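Local coordinates for protein putative hydrolase (PDB 4X00) that probably hydrolyses ester bonds, perhaps of aryl esters, as a member of the alpha/beta hydrolase fold, at residues A[151-156]-A[169-174]; A[178-181]-A[185-188]. All blocks are in the same frame, centred on the assembly; numbering follows the deposited sequence. Where two conformers were deposited one is given.

How the interactions relate
Interactions 1 and 2 follow one another along the chain and show how a helical cap can be assembled piece by piece: the C-terminal end of helix 162-174, part of interaction 1, touches both segments of interaction 2. Their centres lie about 15 Å apart. Arg174 O probably accepts a hydrogen bond from Gln180 NE2 at 3.0 Å, Leu173 CG packs 3.6 Å from Phe186 CE1, and the Arg174 side chain makes a cation-pi contact with the Phe186 ring. Phe172 of interaction 1 lies near a presumed Ser112-His259-Asp230 triad and beside a bound glycerol, whereas interaction 2 has a bound 1,2-ethanediol at its loop.

Interaction 1: residues A[151-156]-A[169-174]; sequences PEVYRD and ERAFLR
The rings of Tyr154 and Phe172 meet edge against edge, CE1 of the tyrosine 4.4 Å from CD1 of the phenylalanine, each atom near the plane of the other ring. Neither face is used between them, so this is a loose edge-to-edge touch and not a stack. The ring of His150 meets that of Tyr154 with the planes almost perpendicular, and the Tyr154 hydroxyl is hydrogen-bonded to Val148 O, which ties down the far end of the ring. The third flat group, the guanidinium of Arg155, has Glu152 CA over one face and the Asp156 carboxylate at its edge. Within helix 151-156, Arg155 and Asp156 form a salt bridge: NE and NH2 grip the single oxygen OD1 side-on, with NE at 3.0 Å from it, both arriving from the same face of the carboxylate and well out of its plane.

Apolar packing by Val153 joins the helices. Its two methyls divide the work: CG2 touches Ala171 CB at 3.8 Å, while CG1, placed anti to the backbone N (chi1 171°), lies 3.8 Å from Phe172 N and 4.1 Å from Phe172 CB. No hydrogen bond crosses the interface.

The axes of the two short helical segments approach to 8.9 Å at a signed crossing angle of -129°. Both helices belong to the region inserted between strands 132-136 and 222-227 of the central sheet, the usual place for an alpha/beta hydrolase cap. Phe172 also packs on Leu44, Met157 and Leu232, while Leu173 turns to helix 183-194.

Interaction 2: residues A[178-181]-A[185-188]; sequences HRQP and TFSL. With EDO (1,2-ethanediol), chain K.
Apolar contacts centred on Pro181 join the loop 178-181 to the first turn of helix 183-194. The pyrrolidine ring touches two consecutive residues with two of its carbons. CG reaches Phe186, 4.1 Å from CB, and lies at the edge of the aromatic ring near its plane, so the proline does not stack on a face. CB instead meets the Thr185 methyl CG2 at 3.9 Å. That methyl stands anti to the backbone N (chi1 -62° for OG1), which presents carbon and not the hydroxyl to the proline. A looser approach brings Gln180 OE1 within 4.3 Å of Phe186 CE1, oblique to the ring.

The arrangement is the connection between two consecutive helices of the probable cap of an alpha/beta hydrolase: the chain leaves helix 162-174, runs through this loop and turns into helix 183-194, whose start packs back on the loop. Asp182 OD1 accepts a hydrogen bond from Thr185 N at the beginning of the new helix.

Polar contacts are made with other partners. The NE2 end of the Gln180 amide is bonded to Arg174 O. Earlier in the loop, the amides of His178 and Arg179 both donate to Glu264 OE1, giving one carboxylate oxygen two backbone donors.

Ligand contacts involve 1,2-ethanediol, probably carried over from crystallisation. Its O2 donates to Arg179 O at 2.8 Å, and its other hydroxyl, O1, lies 3.2 Å from Pro181 CB and 4.0 Å from Thr185 CG2, placing the diol alongside the proline-threonine contact.

Interaction 1: residues A[151-156]-A[169-174]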
loop_
_atom_site.group_PDB
_atom_site.type_symbol
_atom_site.label_atom_id
_atom_site.label_comp_id
_atom_site.label_asym_id
_atom_site.label_seq_id
_atom_site.Cartn_x
_atom_site.Cartn_y
_atom_site.Cartn_z
ATOM N N PRO A 151 6.105 -5.765 20.291
ATOM C CA PRO A 151 6.341 -7.223 20.296
ATOM C C PRO A 151 5.096 -8.038 20.611
ATOM O O PRO A 151 4.901 -9.075 19.979
ATOM C CB PRO A 151 7.417 -7.411 21.364
ATOM C CG PRO A 151 7.445 -6.106 22.145
ATOM C CD PRO A 151 7.024 -5.031 21.175
ATOM N N GLU A 152 4.238 -7.570 21.517
ATOM C CA GLU A 152 3.029 -8.307 21.909
ATOM C C GLU A 152 2.063 -8.409 20.730
ATOM O O GLU A 152 1.532 -9.473 20.423
ATOM C CB GLU A 152 2.340 -7.615 23.100
ATOM C CG GLU A 152 3.221 -7.425 24.351
ATOM C CD GLU A 152 3.855 -6.031 24.449
ATOM O OE1 GLU A 152 4.229 -5.451 23.411
ATOM O OE2 GLU A 152 4.043 -5.514 25.574
ATOM N N VAL A 153 1.820 -7.283 20.059
ATOM C CA VAL A 153 0.836 -7.249 18.982
ATOM C C VAL A 153 1.335 -8.050 17.780
ATOM O O VAL A 153 0.574 -8.825 17.169
ATOM C CB VAL A 153 0.526 -5.786 18.545
ATOM C CG1 VAL A 153 -0.321 -5.767 17.280
ATOM C CG2 VAL A 153 -0.179 -5.048 19.692
ATOM N N TYR A 154 2.614 -7.867 17.434
ATOM C CA TYR A 154 3.132 -8.552 16.268
ATOM C C TYR A 154 3.130 -10.075 16.487
ATOM O O TYR A 154 2.834 -10.831 15.552
ATOM C CB TYR A 154 4.532 -8.017 15.931
ATOM C CG TYR A 154 4.602 -6.521 15.508
ATOM C CD1 TYR A 154 3.483 -5.791 15.099
ATOM C CD2 TYR A 154 5.791 -5.856 15.606
ATOM C CE1 TYR A 154 3.610 -4.446 14.728
ATOM C CE2 TYR A 154 5.906 -4.537 15.266
ATOM C CZ TYR A 154 4.829 -3.839 14.836
ATOM O OH TYR A 154 4.958 -2.493 14.471
ATOM N N ARG A 155 3.387 -10.518 17.722
ATOM C CA ARG A 155 3.296 -11.937 18.053
ATOM C C ARG A 155 1.836 -12.398 18.043
ATOM O O ARG A 155 1.503 -13.469 17.466
ATOM C CB ARG A 155 3.940 -12.197 19.410
ATOM C CG ARG A 155 3.704 -13.594 19.946
ATOM C CD ARG A 155 3.844 -13.600 21.462
ATOM N NE ARG A 155 2.809 -12.763 22.073
ATOM C CZ ARG A 155 2.953 -12.145 23.242
ATOM N NH1 ARG A 155 4.095 -12.258 23.909
ATOM N NH2 ARG A 155 1.965 -11.404 23.730
ATOM N N ASP A 156 0.959 -11.644 18.703
ATOM C CA ASP A 156 -0.419 -12.111 18.819
ATOM C C ASP A 156 -1.121 -12.190 17.462
ATOM O O ASP A 156 -1.923 -13.091 17.237
ATOM C CB ASP A 156 -1.254 -11.201 19.724
ATOM C CG ASP A 156 -0.884 -11.303 21.185
ATOM O OD1 ASP A 156 -0.115 -12.205 21.568
ATOM O OD2 ASP A 156 -1.419 -10.467 21.960
ATOM N N GLU A 169 -5.026 -8.789 15.639
ATOM C CA GLU A 169 -5.416 -8.025 14.465
ATOM C C GLU A 169 -6.147 -6.755 14.865
ATOM O O GLU A 169 -5.941 -5.715 14.221
ATOM C CB GLU A 169 -6.291 -8.851 13.512
ATOM C CG GLU A 169 -5.572 -10.016 12.878
ATOM C CD GLU A 169 -6.347 -10.674 11.778
ATOM O OE1 GLU A 169 -7.504 -10.305 11.498
ATOM O OE2 GLU A 169 -5.806 -11.677 11.230
ATOM N N ARG A 170 -7.011 -6.827 15.881
ATOM C CA ARG A 170 -7.754 -5.645 16.293
ATOM C C ARG A 170 -6.797 -4.595 16.848
ATOM O O ARG A 170 -6.931 -3.386 16.540
ATOM C CB ARG A 170 -8.819 -6.034 17.338
ATOM C CG ARG A 170 -9.766 -4.895 17.668
ATOM C CD ARG A 170 -10.966 -5.372 18.539
ATOM N NE ARG A 170 -10.507 -5.784 19.864
ATOM C CZ ARG A 170 -10.394 -7.043 20.311
ATOM N NH1 ARG A 170 -9.913 -7.255 21.523
ATOM N NH2 ARG A 170 -10.723 -8.103 19.553
ATOM N N ALA A 171 -5.804 -5.022 17.623
ATOM C CA ALA A 171 -4.807 -4.087 18.150
ATOM C C ALA A 171 -3.961 -3.477 17.018
ATOM O O ALA A 171 -3.642 -2.276 17.026
ATOM C CB ALA A 171 -3.910 -4.801 19.180
ATOM N N PHE A 172 -3.594 -4.293 16.036
ATOM C CA PHE A 172 -2.846 -3.778 14.893
ATOM C C PHE A 172 -3.667 -2.716 14.157
ATOM O O PHE A 172 -3.134 -1.681 13.739
ATOM C CB PHE A 172 -2.496 -4.934 13.954
ATOM C CG PHE A 172 -1.739 -4.498 12.747
ATOM C CD1 PHE A 172 -0.365 -4.403 12.812
ATOM C CD2 PHE A 172 -2.386 -4.216 11.549
ATOM C CE1 PHE A 172 0.373 -3.994 11.690
ATOM C CE2 PHE A 172 -1.642 -3.826 10.411
ATOM C CZ PHE A 172 -0.264 -3.714 10.502
ATOM N N LEU A 173 -4.946 -2.992 13.925
ATOM C CA LEU A 173 -5.774 -2.021 13.193
ATOM C C LEU A 173 -5.868 -0.720 13.994
ATOM O O LEU A 173 -5.827 0.377 13.411
ATOM C CB LEU A 173 -7.168 -2.583 12.919
ATOM C CG LEU A 173 -8.091 -1.715 12.038
ATOM C CD1 LEU A 173 -7.474 -1.440 10.680
ATOM C CD2 LEU A 173 -9.432 -2.389 11.887
ATOM N N ARG A 174 -5.968 -0.788 15.331
ATOM C CA ARG A 174 -5.983 0.443 16.132
ATOM C C ARG A 174 -4.687 1.221 15.957
ATOM O O ARG A 174 -4.704 2.457 15.946
ATOM C CB ARG A 174 -6.203 0.117 17.606
ATOM C CG ARG A 174 -7.612 -0.328 17.932
ATOM C CD ARG A 174 -8.593 0.826 17.774
ATOM N NE ARG A 174 -9.964 0.432 18.101
ATOM C CZ ARG A 174 -11.041 1.150 17.798
ATOM N NH1 ARG A 174 -10.915 2.311 17.151
ATOM N NH2 ARG A 174 -12.245 0.706 18.151
#

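Interaction 2: residues A[178-181]-A[185-188]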
loop_
_atom_site.group_PDB
_atom_site.type_symbol
_atom_site.label_atom_id
_atom_site.label_comp_id
_atom_site.label_asym_id
_atom_site.label_seq_id
_atom_site.Cartn_x
_atom_site.Cartn_y
_atom_site.Cartn_z
ATOM N N HIS A 178 -3.846 7.567 14.132
ATOM C CA HIS A 178 -3.819 8.497 15.267
ATOM C C HIS A 178 -5.220 9.046 15.493
ATOM O O HIS A 178 -5.731 8.971 16.610
ATOM C CB HIS A 178 -2.828 9.635 15.024
ATOM C CG HIS A 178 -2.754 10.599 16.158
ATOM N ND1 HIS A 178 -2.305 10.239 17.409
ATOM C CD2 HIS A 178 -3.066 11.913 16.229
ATOM C CE1 HIS A 178 -2.343 11.294 18.205
ATOM N NE2 HIS A 178 -2.801 12.322 17.514
ATOM N N ARG A 179 -5.819 9.616 14.441
ATOM C CA ARG A 179 -7.221 10.056 14.448
ATOM C C ARG A 179 -8.063 8.790 14.215
ATOM O O ARG A 179 -8.145 8.320 13.091
ATOM C CB ARG A 179 -7.495 11.110 13.346
ATOM C CG ARG A 179 -6.692 12.428 13.374
ATOM C CD ARG A 179 -7.220 13.382 12.276
ATOM N NE ARG A 179 -6.640 14.719 12.318
ATOM C CZ ARG A 179 -7.012 15.721 11.515
ATOM N NH1 ARG A 179 -7.955 15.538 10.589
ATOM N NH2 ARG A 179 -6.439 16.900 11.635
ATOM N N GLN A 180 -8.628 8.192 15.263
ATOM C CA GLN A 180 -9.389 6.959 15.054
ATOM C C GLN A 180 -10.611 7.207 14.193
ATOM O O GLN A 180 -11.257 8.247 14.313
ATOM C CB GLN A 180 -9.831 6.339 16.381
ATOM C CG GLN A 180 -8.668 5.821 17.232
ATOM C CD GLN A 180 -7.865 4.686 16.564
ATOM O OE1 GLN A 180 -8.422 3.805 15.910
ATOM N NE2 GLN A 180 -6.568 4.675 16.801
ATOM N N PRO A 181 -10.931 6.243 13.323
ATOM C CA PRO A 181 -12.138 6.360 12.494
ATOM C C PRO A 181 -13.397 6.211 13.333
ATOM O O PRO A 181 -13.329 5.794 14.492
ATOM C CB PRO A 181 -12.005 5.213 11.491
ATOM C CG PRO A 181 -11.124 4.238 12.150
ATOM C CD PRO A 181 -10.213 4.972 13.095
ATOM N N THR A 185 -16.885 2.561 10.636
ATOM C CA THR A 185 -15.767 2.383 9.735
ATOM C C THR A 185 -14.736 1.429 10.320
ATOM O O THR A 185 -14.207 0.550 9.604
ATOM C CB THR A 185 -15.093 3.724 9.425
ATOM O OG1 THR A 185 -16.045 4.577 8.775
ATOM C CG2 THR A 185 -13.873 3.549 8.535
ATOM N N PHE A 186 -14.436 1.581 11.610
ATOM C CA PHE A 186 -13.506 0.660 12.238
ATOM C C PHE A 186 -14.022 -0.778 12.151
ATOM O O PHE A 186 -13.263 -1.695 11.820
ATOM C CB PHE A 186 -13.252 1.048 13.702
ATOM C CG PHE A 186 -12.145 0.254 14.333
ATOM C CD1 PHE A 186 -10.818 0.634 14.168
ATOM C CD2 PHE A 186 -12.428 -0.875 15.071
ATOM C CE1 PHE A 186 -9.781 -0.102 14.726
ATOM C CE2 PHE A 186 -11.397 -1.639 15.623
ATOM C CZ PHE A 186 -10.071 -1.236 15.465
ATOM N N SER A 187 -15.320 -0.981 12.403
ATOM C CA SER A 187 -15.864 -2.339 12.382
ATOM C C SER A 187 -15.773 -2.936 10.967
ATOM O O SER A 187 -15.542 -4.143 10.820
ATOM C CB SER A 187 -17.310 -2.357 12.879
ATOM O OG SER A 187 -18.196 -1.851 11.908
ATOM N N LEU A 188 -15.970 -2.123 9.926
ATOM C CA LEU A 188 -15.878 -2.606 8.540
ATOM C C LEU A 188 -14.441 -3.038 8.270
ATOM O O LEU A 188 -14.180 -4.131 7.744
ATOM C CB LEU A 188 -16.315 -1.505 7.573
ATOM C CG LEU A 188 -16.155 -1.874 6.110
ATOM C CD1 LEU A 188 -17.023 -3.067 5.749
ATOM C CD2 LEU A 188 -16.497 -0.641 5.229
HETATM C C1 EDO K . -10.835 7.984 9.041
HETATM O O1 EDO K . -11.829 6.996 8.867
HETATM C C2 EDO K . -9.900 7.819 10.227
HETATM O O2 EDO K . -9.839 9.051 10.953
#